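Long-range contacts in poly-beta-1,6-N-acetyl-D-glucosamine N-deacetylase (Aggregatibacter actinomycetemcomitans, PDB 4U10), which probably removes acetyl groups from the exopolysaccharide poly-beta-1,6-N-acetyl-D-glucosamine, this chain being the polysaccharide deacetylase domain, the N-terminal part of a longer metal-binding protein: residues Y4-H10 and V245-I250; S36-L41 and T254-K260; N47-W51 and N92-V96. All coordinates share one frame; numbering follows the deposited sequence.

Interaction 1 of 3, residues Y4-H10 and V245-I250. With ZN (zinc ion), chain D.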
loop_
_atom_site.group_PDB
_atom_site.type_symbol
_atom_site.label_atom_id
_atom_site.label_comp_id
_atom_site.label_asym_id
_atom_site.label_seq_id
_atom_site.Cartn_x
_atom_site.Cartn_y
_atom_site.Cartn_z
ATOM N N TYR A 4 -16.357 6.785 -2.279
ATOM C CA TYR A 4 -15.849 5.425 -2.111
ATOM C C TYR A 4 -15.015 5.308 -0.820
ATOM O O TYR A 4 -14.423 6.323 -0.341
ATOM C CB TYR A 4 -15.063 4.988 -3.359
ATOM C CG TYR A 4 -13.762 5.728 -3.572
ATOM C CD1 TYR A 4 -13.735 6.953 -4.263
ATOM C CD2 TYR A 4 -12.587 5.246 -3.025
ATOM C CE1 TYR A 4 -12.548 7.642 -4.438
ATOM C CE2 TYR A 4 -11.388 5.898 -3.226
ATOM C CZ TYR A 4 -11.374 7.101 -3.914
ATOM O OH TYR A 4 -10.222 7.749 -4.106
ATOM N N GLY A 5 -15.015 4.083 -0.269
ATOM C CA GLY A 5 -14.218 3.728 0.877
ATOM C C GLY A 5 -13.030 2.875 0.431
ATOM O O GLY A 5 -13.060 2.274 -0.612
ATOM N N VAL A 6 -12.003 2.805 1.256
ATOM C CA VAL A 6 -10.815 2.039 0.947
ATOM C C VAL A 6 -10.401 1.192 2.132
ATOM O O VAL A 6 -10.296 1.715 3.226
ATOM C CB VAL A 6 -9.629 2.931 0.487
ATOM C CG1 VAL A 6 -8.470 2.031 0.051
ATOM C CG2 VAL A 6 -10.017 3.846 -0.681
ATOM N N LEU A 7 -10.125 -0.097 1.930
ATOM C CA LEU A 7 -9.584 -0.925 3.007
ATOM C C LEU A 7 -8.092 -1.187 2.835
ATOM O O LEU A 7 -7.630 -1.508 1.736
ATOM C CB LEU A 7 -10.294 -2.240 3.117
ATOM C CG LEU A 7 -11.857 -2.292 3.173
ATOM C CD1 LEU A 7 -12.366 -3.723 3.434
ATOM C CD2 LEU A 7 -12.364 -1.314 4.228
ATOM N N ALA A 8 -7.321 -1.056 3.911
ATOM C CA ALA A 8 -5.854 -1.286 3.823
ATOM C C ALA A 8 -5.425 -2.566 4.533
ATOM O O ALA A 8 -5.441 -2.634 5.775
ATOM C CB ALA A 8 -5.097 -0.080 4.413
ATOM N N TYR A 9 -4.935 -3.536 3.778
ATOM C CA TYR A 9 -4.486 -4.815 4.276
ATOM C C TYR A 9 -2.972 -4.917 4.115
ATOM O O TYR A 9 -2.406 -4.152 3.378
ATOM C CB TYR A 9 -5.070 -5.981 3.465
ATOM C CG TYR A 9 -6.570 -6.217 3.686
ATOM C CD1 TYR A 9 -7.031 -7.060 4.693
ATOM C CD2 TYR A 9 -7.507 -5.634 2.835
ATOM C CE1 TYR A 9 -8.413 -7.235 4.882
ATOM C CE2 TYR A 9 -8.886 -5.847 2.991
ATOM C CZ TYR A 9 -9.335 -6.607 3.986
ATOM O OH TYR A 9 -10.724 -6.761 4.133
ATOM N N HIS A 10 -2.335 -5.840 4.832
ATOM C CA HIS A 10 -0.901 -6.120 4.666
ATOM C C HIS A 10 -0.766 -7.597 4.333
ATOM O O HIS A 10 -1.257 -8.044 3.254
ATOM C CB HIS A 10 -0.143 -5.659 5.922
ATOM C CG HIS A 10 -0.164 -4.178 6.066
ATOM N ND1 HIS A 10 -1.262 -3.502 6.547
ATOM C CD2 HIS A 10 0.714 -3.239 5.673
ATOM C CE1 HIS A 10 -1.050 -2.206 6.487
ATOM N NE2 HIS A 10 0.151 -2.016 5.970
ATOM N N VAL A 245 -6.446 10.159 -0.272
ATOM C CA VAL A 245 -7.383 9.050 -0.134
ATOM C C VAL A 245 -7.168 8.423 1.231
ATOM O O VAL A 245 -6.062 8.077 1.548
ATOM C CB VAL A 245 -7.085 8.010 -1.191
ATOM C CG1 VAL A 245 -7.971 6.784 -0.946
ATOM C CG2 VAL A 245 -7.289 8.594 -2.573
ATOM N N GLY A 246 -8.181 8.359 2.074
ATOM C CA GLY A 246 -8.098 7.656 3.354
ATOM C C GLY A 246 -8.490 6.208 3.293
ATOM O O GLY A 246 -9.246 5.761 2.412
ATOM N N ARG A 247 -7.982 5.445 4.244
ATOM C CA ARG A 247 -8.184 4.035 4.272
ATOM C C ARG A 247 -8.439 3.564 5.693
ATOM O O ARG A 247 -7.947 4.160 6.682
ATOM C CB ARG A 247 -6.937 3.323 3.684
ATOM C CG ARG A 247 -6.500 3.746 2.266
ATOM C CD ARG A 247 -5.453 2.759 1.738
ATOM N NE ARG A 247 -4.210 2.837 2.549
ATOM C CZ ARG A 247 -3.198 1.974 2.492
ATOM N NH1 ARG A 247 -3.242 0.923 1.686
ATOM N NH2 ARG A 247 -2.132 2.121 3.280
ATOM N N LEU A 248 -9.167 2.457 5.816
ATOM C CA LEU A 248 -9.258 1.777 7.082
ATOM C C LEU A 248 -8.118 0.767 7.241
ATOM O O LEU A 248 -7.995 -0.153 6.444
ATOM C CB LEU A 248 -10.620 1.061 7.171
ATOM C CG LEU A 248 -10.829 0.268 8.455
ATOM C CD1 LEU A 248 -10.776 1.188 9.667
ATOM C CD2 LEU A 248 -12.147 -0.442 8.302
ATOM N N LEU A 249 -7.294 0.909 8.271
ATOM C CA LEU A 249 -6.261 -0.103 8.549
ATOM C C LEU A 249 -6.839 -1.360 9.139
ATOM O O LEU A 249 -7.398 -1.320 10.233
ATOM C CB LEU A 249 -5.218 0.461 9.535
ATOM C CG LEU A 249 -4.073 -0.449 9.985
ATOM C CD1 LEU A 249 -3.268 -0.860 8.783
ATOM C CD2 LEU A 249 -3.172 0.206 11.023
ATOM N N ILE A 250 -6.705 -2.485 8.439
ATOM C CA ILE A 250 -7.269 -3.719 8.880
ATOM C C ILE A 250 -6.350 -4.400 9.911
ATOM O O ILE A 250 -5.145 -4.463 9.752
ATOM C CB ILE A 250 -7.513 -4.666 7.682
ATOM C CG1 ILE A 250 -8.394 -4.007 6.586
ATOM C CG2 ILE A 250 -8.127 -5.955 8.164
ATOM C CD1 ILE A 250 -9.857 -3.792 6.991
HETATM ZN ZN ZN D . 0.799 -0.160 5.089
HETATM O O HOH W 1 -11.969 5.115 3.057
HETATM O O HOH W 2 -3.664 -3.995 7.400
HETATM O O HOH W 3 2.771 0.141 5.236
#

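Interaction 2 of 3, residues S36-L41 and T254-K260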
loop_
_atom_site.group_PDB
_atom_site.type_symbol
_atom_site.label_atom_id
_atom_site.label_comp_id
_atom_site.label_asym_id
_atom_site.label_seq_id
_atom_site.Cartn_x
_atom_site.Cartn_y
_atom_site.Cartn_z
ATOM N N SER A 36 -14.044 -13.461 5.149
ATOM C CA SER A 36 -15.202 -13.013 5.893
ATOM C C SER A 36 -15.531 -11.582 5.554
ATOM O O SER A 36 -16.729 -11.187 5.424
ATOM C CB SER A 36 -15.034 -13.232 7.423
ATOM O OG SER A 36 -14.379 -12.170 8.044
ATOM N N HIS A 37 -14.481 -10.775 5.416
ATOM C CA HIS A 37 -14.660 -9.442 4.958
ATOM C C HIS A 37 -15.226 -9.442 3.502
ATOM O O HIS A 37 -16.107 -8.679 3.211
ATOM C CB HIS A 37 -13.349 -8.665 4.989
ATOM C CG HIS A 37 -12.829 -8.420 6.354
ATOM N ND1 HIS A 37 -11.572 -7.923 6.578
ATOM C CD2 HIS A 37 -13.362 -8.645 7.571
ATOM C CE1 HIS A 37 -11.369 -7.789 7.872
ATOM N NE2 HIS A 37 -12.438 -8.228 8.501
ATOM N N PHE A 38 -14.659 -10.254 2.627
ATOM C CA PHE A 38 -15.051 -10.306 1.183
ATOM C C PHE A 38 -16.481 -10.730 1.019
ATOM O O PHE A 38 -17.209 -10.195 0.190
ATOM C CB PHE A 38 -14.166 -11.286 0.423
ATOM C CG PHE A 38 -12.819 -10.735 0.083
ATOM C CD1 PHE A 38 -12.358 -9.560 0.667
ATOM C CD2 PHE A 38 -11.994 -11.422 -0.768
ATOM C CE1 PHE A 38 -11.086 -9.062 0.362
ATOM C CE2 PHE A 38 -10.739 -10.933 -1.063
ATOM C CZ PHE A 38 -10.294 -9.741 -0.519
ATOM N N ASN A 39 -16.871 -11.704 1.832
ATOM C CA ASN A 39 -18.298 -12.074 1.982
ATOM C C ASN A 39 -19.216 -11.015 2.582
ATOM O O ASN A 39 -20.325 -10.849 2.121
ATOM C CB ASN A 39 -18.399 -13.316 2.848
ATOM C CG ASN A 39 -17.928 -14.531 2.135
ATOM O OD1 ASN A 39 -17.870 -14.559 0.899
ATOM N ND2 ASN A 39 -17.574 -15.573 2.903
ATOM N N TRP A 40 -18.780 -10.340 3.632
ATOM C CA TRP A 40 -19.579 -9.359 4.295
ATOM C C TRP A 40 -19.801 -8.172 3.368
ATOM O O TRP A 40 -20.916 -7.606 3.351
ATOM C CB TRP A 40 -18.910 -8.885 5.569
ATOM C CG TRP A 40 -19.769 -7.946 6.277
ATOM C CD1 TRP A 40 -20.711 -8.263 7.212
ATOM C CD2 TRP A 40 -19.847 -6.520 6.091
ATOM N NE1 TRP A 40 -21.345 -7.130 7.638
ATOM C CE2 TRP A 40 -20.848 -6.046 6.962
ATOM C CE3 TRP A 40 -19.168 -5.600 5.274
ATOM C CZ2 TRP A 40 -21.195 -4.684 7.048
ATOM C CZ3 TRP A 40 -19.505 -4.242 5.366
ATOM C CH2 TRP A 40 -20.514 -3.800 6.245
ATOM N N LEU A 41 -18.769 -7.797 2.593
ATOM C CA LEU A 41 -18.925 -6.678 1.681
ATOM C C LEU A 41 -20.023 -7.019 0.664
ATOM O O LEU A 41 -20.928 -6.219 0.459
ATOM C CB LEU A 41 -17.608 -6.328 0.929
ATOM C CG LEU A 41 -16.425 -5.837 1.765
ATOM C CD1 LEU A 41 -15.147 -5.837 0.966
ATOM C CD2 LEU A 41 -16.745 -4.444 2.263
ATOM N N THR A 254 -10.525 -6.472 13.396
ATOM C CA THR A 254 -11.469 -5.835 12.526
ATOM C C THR A 254 -12.611 -6.833 12.206
ATOM O O THR A 254 -12.467 -7.737 11.388
ATOM C CB THR A 254 -10.831 -5.296 11.225
ATOM O OG1 THR A 254 -9.682 -4.507 11.534
ATOM C CG2 THR A 254 -11.883 -4.424 10.458
ATOM N N GLY A 255 -13.734 -6.639 12.891
ATOM C CA GLY A 255 -14.949 -7.406 12.646
ATOM C C GLY A 255 -15.910 -6.629 11.787
ATOM O O GLY A 255 -15.603 -5.524 11.319
ATOM N N PHE A 256 -17.079 -7.207 11.560
ATOM C CA PHE A 256 -18.070 -6.559 10.686
ATOM C C PHE A 256 -18.515 -5.152 11.191
ATOM O O PHE A 256 -18.696 -4.179 10.402
ATOM C CB PHE A 256 -19.273 -7.474 10.524
ATOM C CG PHE A 256 -18.943 -8.815 9.924
ATOM C CD1 PHE A 256 -17.775 -9.008 9.168
ATOM C CD2 PHE A 256 -19.827 -9.876 10.054
ATOM C CE1 PHE A 256 -17.487 -10.225 8.619
ATOM C CE2 PHE A 256 -19.544 -11.101 9.470
ATOM C CZ PHE A 256 -18.371 -11.276 8.754
ATOM N N SER A 257 -18.671 -4.997 12.494
ATOM C CA SER A 257 -19.223 -3.708 12.965
ATOM C C SER A 257 -18.213 -2.578 12.702
ATOM O O SER A 257 -18.585 -1.455 12.293
ATOM C CB SER A 257 -19.594 -3.784 14.422
ATOM O OG SER A 257 -18.441 -4.004 15.184
ATOM N N THR A 258 -16.932 -2.895 12.904
ATOM C CA THR A 258 -15.833 -1.993 12.546
ATOM C C THR A 258 -15.912 -1.583 11.052
ATOM O O THR A 258 -15.902 -0.397 10.708
ATOM C CB THR A 258 -14.466 -2.660 12.812
ATOM O OG1 THR A 258 -14.502 -3.408 14.030
ATOM C CG2 THR A 258 -13.360 -1.644 12.909
ATOM N N ILE A 259 -15.999 -2.563 10.165
ATOM C CA ILE A 259 -16.026 -2.271 8.728
ATOM C C ILE A 259 -17.269 -1.482 8.380
ATOM O O ILE A 259 -17.206 -0.539 7.596
ATOM C CB ILE A 259 -15.926 -3.554 7.863
ATOM C CG1 ILE A 259 -14.517 -4.129 7.972
ATOM C CG2 ILE A 259 -16.228 -3.287 6.388
ATOM C CD1 ILE A 259 -14.369 -5.499 7.358
ATOM N N LYS A 260 -18.397 -1.871 8.958
ATOM C CA LYS A 260 -19.659 -1.185 8.710
ATOM C C LYS A 260 -19.626 0.258 9.156
ATOM O O LYS A 260 -20.027 1.149 8.420
ATOM C CB LYS A 260 -20.807 -1.891 9.426
ATOM C CG LYS A 260 -22.122 -1.134 9.334
ATOM C CD LYS A 260 -23.283 -1.936 9.908
ATOM C CE LYS A 260 -24.621 -1.335 9.485
ATOM N NZ LYS A 260 -25.724 -1.876 10.324
#

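Interaction 3 of 3, residues N47-W51 and N92-V96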
loop_
_atom_site.group_PDB
_atom_site.type_symbol
_atom_site.label_atom_id
_atom_site.label_comp_id
_atom_site.label_asym_id
_atom_site.label_seq_id
_atom_site.Cartn_x
_atom_site.Cartn_y
_atom_site.Cartn_z
ATOM N N ASN A 47 -19.880 -2.713 -3.340
ATOM C CA ASN A 47 -19.372 -3.109 -4.629
ATOM C C ASN A 47 -17.885 -2.768 -4.652
ATOM O O ASN A 47 -17.524 -1.599 -4.636
ATOM C CB ASN A 47 -20.109 -2.314 -5.695
ATOM C CG ASN A 47 -21.588 -2.724 -5.784
ATOM O OD1 ASN A 47 -22.532 -1.939 -5.552
ATOM N ND2 ASN A 47 -21.772 -3.914 -6.099
ATOM N N VAL A 48 -17.052 -3.789 -4.726
ATOM C CA VAL A 48 -15.602 -3.658 -4.978
ATOM C C VAL A 48 -15.305 -3.218 -6.387
ATOM O O VAL A 48 -15.615 -3.887 -7.370
ATOM C CB VAL A 48 -14.830 -4.929 -4.586
ATOM C CG1 VAL A 48 -13.331 -4.784 -4.876
ATOM C CG2 VAL A 48 -15.049 -5.191 -3.105
ATOM N N VAL A 49 -14.692 -2.070 -6.490
ATOM C CA VAL A 49 -14.353 -1.509 -7.780
ATOM C C VAL A 49 -12.830 -1.406 -7.910
ATOM O O VAL A 49 -12.106 -1.365 -6.931
ATOM C CB VAL A 49 -14.964 -0.111 -7.946
ATOM C CG1 VAL A 49 -16.496 -0.198 -7.786
ATOM C CG2 VAL A 49 -14.317 0.847 -6.964
ATOM N N SER A 50 -12.345 -1.370 -9.135
ATOM C CA SER A 50 -10.924 -1.241 -9.386
ATOM C C SER A 50 -10.549 0.232 -9.379
ATOM O O SER A 50 -11.412 1.130 -9.523
ATOM C CB SER A 50 -10.614 -1.811 -10.768
ATOM O OG SER A 50 -11.256 -1.042 -11.795
ATOM N N TRP A 51 -9.251 0.494 -9.219
ATOM C CA TRP A 51 -8.770 1.831 -9.295
ATOM C C TRP A 51 -9.120 2.437 -10.648
ATOM O O TRP A 51 -9.458 3.628 -10.732
ATOM C CB TRP A 51 -7.268 1.910 -8.976
ATOM C CG TRP A 51 -6.816 3.299 -8.838
ATOM C CD1 TRP A 51 -5.976 3.915 -9.665
ATOM C CD2 TRP A 51 -7.217 4.286 -7.852
ATOM N NE1 TRP A 51 -5.811 5.210 -9.288
ATOM C CE2 TRP A 51 -6.544 5.461 -8.164
ATOM C CE3 TRP A 51 -8.050 4.273 -6.726
ATOM C CZ2 TRP A 51 -6.678 6.634 -7.412
ATOM C CZ3 TRP A 51 -8.207 5.416 -6.024
ATOM C CH2 TRP A 51 -7.516 6.598 -6.367
ATOM N N ASN A 92 -13.692 -12.484 -8.037
ATOM C CA ASN A 92 -13.515 -11.435 -9.029
ATOM C C ASN A 92 -13.472 -9.985 -8.433
ATOM O O ASN A 92 -14.135 -9.038 -8.884
ATOM C CB ASN A 92 -14.530 -11.609 -10.161
ATOM C CG ASN A 92 -14.125 -10.852 -11.398
ATOM O OD1 ASN A 92 -12.959 -10.867 -11.817
ATOM N ND2 ASN A 92 -15.076 -10.155 -11.969
ATOM N N TYR A 93 -12.637 -9.860 -7.406
ATOM C CA TYR A 93 -12.325 -8.592 -6.747
ATOM C C TYR A 93 -11.025 -8.013 -7.200
ATOM O O TYR A 93 -9.969 -8.643 -7.080
ATOM C CB TYR A 93 -12.248 -8.790 -5.233
ATOM C CG TYR A 93 -13.564 -8.871 -4.517
ATOM C CD1 TYR A 93 -14.801 -8.704 -5.173
ATOM C CD2 TYR A 93 -13.586 -9.066 -3.155
ATOM C CE1 TYR A 93 -16.001 -8.770 -4.454
ATOM C CE2 TYR A 93 -14.778 -9.108 -2.454
ATOM C CZ TYR A 93 -15.988 -8.977 -3.106
ATOM O OH TYR A 93 -17.147 -9.005 -2.345
ATOM N N PRO A 94 -11.075 -6.809 -7.775
ATOM C CA PRO A 94 -9.817 -6.140 -8.040
ATOM C C PRO A 94 -9.256 -5.500 -6.764
ATOM O O PRO A 94 -9.973 -5.344 -5.737
ATOM C CB PRO A 94 -10.194 -5.049 -9.021
ATOM C CG PRO A 94 -11.614 -4.764 -8.761
ATOM C CD PRO A 94 -12.225 -6.033 -8.251
ATOM N N ALA A 95 -8.018 -5.068 -6.867
ATOM C CA ALA A 95 -7.284 -4.509 -5.736
ATOM C C ALA A 95 -6.080 -3.681 -6.244
ATOM O O ALA A 95 -5.674 -3.797 -7.385
ATOM C CB ALA A 95 -6.803 -5.646 -4.876
ATOM N N VAL A 96 -5.565 -2.851 -5.346
ATOM C CA VAL A 96 -4.347 -2.117 -5.464
ATOM C C VAL A 96 -3.285 -2.825 -4.612
ATOM O O VAL A 96 -3.552 -3.188 -3.475
ATOM C CB VAL A 96 -4.541 -0.679 -4.967
ATOM C CG1 VAL A 96 -3.206 0.039 -4.949
ATOM C CG2 VAL A 96 -5.519 0.056 -5.855
HETATM O O HOH W 4 -10.169 -2.774 -5.279
HETATM O O HOH W 5 -7.503 -2.384 -9.385
#

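Interaction 1 of 3, residues Y4-H10 and V245-I250
Ala8 presses its methyl onto one face of the Arg247 guanidinium, with CB over the centre of the group and 3.4 Å from CZ. So small a side chain suits a place where the flat group lies close against the strand. The stem of the arginine rests on Val6, its CG 3.4 Å from Val6 CG1, before a bend at chi3 (-65°). Val6 also fits between this stem and Val245, whose CG1 lies 3.6 Å from Val6 CG2. Ile250 CG1 sits 3.7 Å from the centroid of the Tyr9 ring, a CH-pi contact filling the hollow over that face. Leu249 CD1 meets the edge of the His10 imidazole near CE1.

Parallel pairing runs through Leu248 N to Val6 O, Ala8 N to Leu248 O, and Ile250 N to Ala8 O. At Gly246 a water links O to Val6 N. A second water joins Ala8 O, Ile250 O and His10 ND1, and so probably limits rotation of the ring whose NE2 binds zinc. Strand 3-13 pairs in parallel with both 248-249 and 68-75; the latter supplies Asp74, zinc ligand and salt-bridge partner of Arg247, whose NE bonds to Ala231 O, while helix 31-42 covers Tyr9 and Ile250.

Interaction 2 of 3, residues S36-L41 and T254-K260
Thr254 gives its carbonyl to His37, and with it begins the packing of helix 256-263 on helix 31-42, two helices on the outer layer of a polysaccharide deacetylase beta/alpha barrel. The axes of the local segments cross at -53°. His37 NE2 donates to Thr254 O over 2.9 Å; the oxygen lies in the imidazole plane, whereas the donor stands above the plane of the carbonyl. Because ND1 of the same ring is bonded to Tyr9 OH, both nitrogens are used and the rotation of the ring is fixed.

Gly255 follows as the N-cap. Phe256, in the first turn, forms an offset stack with the five-membered ring of Trp40, centroids 4.2 Å apart and planes inclined by 27°. Trp40 reaches it by holding CG opposite its own backbone N (chi1 -177°), which carries the broad indole across to the other helix. The phenyl ring extends past the indole to Ser36, where its CE1 is 3.4 Å from Ser36 O.

One turn on, branched Ile259 serves two partners. Its CD1 lies over the centre of the His37 ring, 3.4 Å from the centroid, while CG2 touches Trp40 CZ3. Lys260 suits the exposed border: its extended chain leads the charge away, and the aliphatic base meets the indole, CB lying 3.7 Å from Trp40 CZ2.

Interaction 3 of 3, residues N47-W51 and N92-V96
Val48 and Tyr93 make the close-fitting end of this contact. The valine sets CG2 over the centre of the tyrosine ring, 3.8 Å from the centroid and only 7° off the ring normal, so the methyl stands nearly straight above the ring in a CH-pi contact. The two side chains meet at about a right angle. A branch at CB suits Val48, since its second methyl can serve another partner: with chi1 at 179°, CG1 lies opposite the backbone N and packs 3.8 Å from Pro94 CD. The tyrosine, for its part, is anchored from beyond the contact, its hydroxyl being hydrogen-bonded to Phe38 O.

Pro94 continues the tight zone. Its compact ring lies against the backbone at Ser50, with CG 3.5 Å from Ser50 N and CB against Ser50 CB. No direct hydrogen bond joins the two segments, and proline has no N-H to offer; apolar surfaces do the work here.

Elsewhere the fit is looser and water takes over. One water donates to both Val49 O and Pro94 O, at 2.6 Å from the latter, and so satisfies two carbonyls that do not meet a donor across the gap. Another donates to Ala95 O at 3.1 Å and has only a weak bond with Trp51 N. Beyond it the packing thins to a single touch, Trp51 CB to Val96 CG2 at 4.0 Å.

Ser50 stands at the N-cap of helix 51-58, its side chain capping a backbone N and its own N bonded to Gln53 OE1. Asn92, with positive phi, closes helix 79-91 in a Schellman motif. Strands 47-48 and 95-99 each pair in parallel with strand 68-75, while helix 31-42 packs on Val48 and Tyr93, and strand 205-207 on Trp51 and Val96.

How the interactions relate
Interactions 1 and 3 are buried and reach the same sheet, but differ in chemistry: interaction 1 is true strand pairing beside a zinc site, with backbone bonds and a charged arginine, whereas interaction 3 brings together the loops and ends of two strands that both pair with 68-75, with no direct hydrogen bond between them, through apolar groups and waters. Interaction 2 lies farther out and is partly exposed, a helix-helix contact dominated by aromatic rings. Helix 31-42 connects all three, its Leu41 touching Leu7 of interaction 1 and Val48 of interaction 3. Tyr4 OH also packs on Trp51. Along the chain, interaction 3 is nested within the loops closed by both others, which themselves cross.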